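PDB 3PT5: NANS (YJHS), A 9-O-acetyl N-acetylneuraminic acid esterase from Escherichia coli O157:H7 EDL933, which probably hydrolyses the 9-O-acetyl group of 9-O-acetyl-N-acetylneuraminate, allowing the bacterium to grow on this host sialic acid. Local coordinates for residues K113-P116 and F117-D120. Residues are numbered along the deposited sequence; the frame is centred on the assembly and turned at random.
Sequences KLLP and FIPD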
ATOM      1  N   LYS A 113       8.863  -5.652  -9.576  1.00 12.30           N
ATOM      2  CA  LYS A 113       9.149  -4.929 -10.825  1.00 12.08           C
ATOM      3  C   LYS A 113      10.321  -3.944 -10.712  1.00 13.09           C
ATOM      4  O   LYS A 113      10.940  -3.606 -11.722  1.00 14.23           O
ATOM      5  CB  LYS A 113       7.881  -4.266 -11.380  1.00 11.53           C
ATOM      6  CG  LYS A 113       6.874  -5.300 -11.884  1.00 10.80           C
ATOM      7  CD  LYS A 113       5.504  -4.660 -12.206  1.00  9.49           C
ATOM      8  CE  LYS A 113       4.470  -5.747 -12.576  1.00 11.79           C
ATOM      9  NZ  LYS A 113       3.206  -5.091 -12.972  1.00 13.22           N
ATOM     10  N   LEU A 114      10.630  -3.508  -9.489  1.00 12.76           N
ATOM     11  CA  LEU A 114      11.807  -2.652  -9.214  1.00 12.12           C
ATOM     12  C   LEU A 114      13.129  -3.439  -9.092  1.00 12.69           C
ATOM     13  O   LEU A 114      14.204  -2.923  -9.410  1.00 12.31           O
ATOM     14  CB  LEU A 114      11.602  -1.893  -7.919  1.00 12.80           C
ATOM     15  CG  LEU A 114      10.586  -0.763  -7.828  1.00 12.23           C
ATOM     16  CD1 LEU A 114      10.434  -0.346  -6.346  1.00 16.16           C
ATOM     17  CD2 LEU A 114      11.058   0.444  -8.689  1.00 15.82           C
ATOM     18  N   LEU A 115      13.043  -4.685  -8.630  1.00 12.52           N
ATOM     19  CA  LEU A 115      14.235  -5.446  -8.278  1.00 13.59           C
ATOM     20  C   LEU A 115      15.244  -5.539  -9.420  1.00 14.42           C
ATOM     21  O   LEU A 115      16.441  -5.448  -9.163  1.00 14.12           O
ATOM     22  CB  LEU A 115      13.845  -6.851  -7.771  1.00 14.40           C
ATOM     23  CG  LEU A 115      14.918  -7.709  -7.106  1.00 14.76           C
ATOM     24  CD1 LEU A 115      15.324  -7.199  -5.739  1.00 15.30           C
ATOM     25  CD2 LEU A 115      14.354  -9.108  -7.040  1.00 16.48           C
ATOM     26  N   PRO A 116      14.780  -5.685 -10.689  1.00 15.05           N
ATOM     27  CA  PRO A 116      15.826  -5.868 -11.713  1.00 15.66           C
ATOM     28  C   PRO A 116      16.702  -4.650 -11.903  1.00 16.32           C
ATOM     29  O   PRO A 116      17.772  -4.747 -12.514  1.00 17.40           O
ATOM     30  CB  PRO A 116      15.023  -6.119 -12.991  1.00 17.29           C
ATOM     31  CG  PRO A 116      13.693  -6.552 -12.549  1.00 16.65           C
ATOM     32  CD  PRO A 116      13.428  -5.894 -11.253  1.00 16.08           C
ATOM     33  N   PHE A 117      16.277  -3.513 -11.364  1.00 14.42           N
ATOM     34  CA  PHE A 117      16.968  -2.250 -11.586  1.00 14.40           C
ATOM     35  C   PHE A 117      17.973  -1.833 -10.511  1.00 14.53           C
ATOM     36  O   PHE A 117      18.640  -0.789 -10.617  1.00 14.95           O
ATOM     37  CB  PHE A 117      15.909  -1.174 -11.794  1.00 15.54           C
ATOM     38  CG  PHE A 117      15.120  -1.368 -13.040  1.00 15.18           C
ATOM     39  CD1 PHE A 117      15.625  -0.955 -14.274  1.00 16.26           C
ATOM     40  CD2 PHE A 117      13.886  -1.986 -12.995  1.00 16.36           C
ATOM     41  CE1 PHE A 117      14.883  -1.139 -15.433  1.00 19.13           C
ATOM     42  CE2 PHE A 117      13.148  -2.161 -14.124  1.00 15.88           C
ATOM     43  CZ  PHE A 117      13.642  -1.740 -15.358  1.00 18.79           C
ATOM     44  N   ILE A 118      18.107  -2.656  -9.475  1.00 13.24           N
ATOM     45  CA  ILE A 118      18.990  -2.307  -8.337  1.00 13.07           C
ATOM     46  C   ILE A 118      20.186  -3.260  -8.263  1.00 14.43           C
ATOM     47  O   ILE A 118      20.180  -4.309  -8.907  1.00 13.27           O
ATOM     48  CB  ILE A 118      18.217  -2.315  -6.968  1.00 13.65           C
ATOM     49  CG1 ILE A 118      17.909  -3.738  -6.538  1.00 12.18           C
ATOM     50  CG2 ILE A 118      16.939  -1.451  -7.005  1.00 14.14           C
ATOM     51  CD1 ILE A 118      17.279  -3.840  -5.180  1.00 11.41           C
ATOM     52  N   PRO A 119      21.242  -2.896  -7.486  1.00 12.78           N
ATOM     53  CA  PRO A 119      22.436  -3.745  -7.501  1.00 13.39           C
ATOM     54  C   PRO A 119      22.229  -5.160  -6.974  1.00 13.83           C
ATOM     55  O   PRO A 119      21.412  -5.350  -6.129  1.00 13.46           O
ATOM     56  CB  PRO A 119      23.412  -2.982  -6.613  1.00 12.32           C
ATOM     57  CG  PRO A 119      22.989  -1.552  -6.752  1.00 13.39           C
ATOM     58  CD  PRO A 119      21.484  -1.630  -6.769  1.00 14.99           C
ATOM     59  N   ASP A 120      22.994  -6.134  -7.464  1.00 14.59           N
ATOM     60  CA  ASP A 120      22.842  -7.528  -6.992  1.00 14.58           C
ATOM     61  C   ASP A 120      22.899  -7.722  -5.468  1.00 13.54           C
ATOM     62  O   ASP A 120      22.368  -8.697  -4.956  1.00 14.21           O
ATOM     63  CB  ASP A 120      23.914  -8.450  -7.608  1.00 16.51           C
ATOM     64  CG  ASP A 120      23.635  -8.816  -9.048  1.00 21.06           C
ATOM     65  OD1 ASP A 120      22.500  -8.608  -9.551  1.00 25.32           O
ATOM     66  OD2 ASP A 120      24.570  -9.360  -9.684  1.00 24.48           O
TER
HETATM   67  O   HOH W   1      18.650  -7.130  -9.070  1.00 21.56           O
HETATM   68  O   HOH W   2      20.392  -4.106 -11.660  1.00 24.68           O
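Phe-117 N donates to Leu-114 O at 2.9 Å, and Ile-118 N to Leu-115 O at 3.3 Å; these consecutive i to i+3 bonds form a 3-10 turn following on helix 107-114. The second is nearly straight (173° at the hydrogen), although its donor stands well above the carbonyl plane. With CG of Phe-117 anti to the carbonyl carbon (chi1 -66°) and beside the backbone N that bonds Leu-114 O, the ring lies back along the turn, its edge toward the oxygens of Lys-113 and Leu-114, both near the ring plane; CE2 is 3.6 Å from Lys-113 O. On another side of the turn, CD1 of Leu-115 meets CD1 of Ile-118 at 3.9 Å, the two side chains crossing at a slant. Both also touch Ile-124 of strand 122-130, while Leu-114 packs on Val-327 and Ile-330 of helix 315-335, and Lys-113 reaches a salt bridge with Asp-324. The turn leads from helix 107-114 towards strand 122-130, an inner strand of the SGNH hydrolase sheet. Pro-116, lacking an N-H, cannot donate to Lys-113 O, which the ring edge faces instead. Separately, two waters link Leu-115 O and Pro-116 O to Ile-118 O, consistent with solvent satisfying carbonyls here.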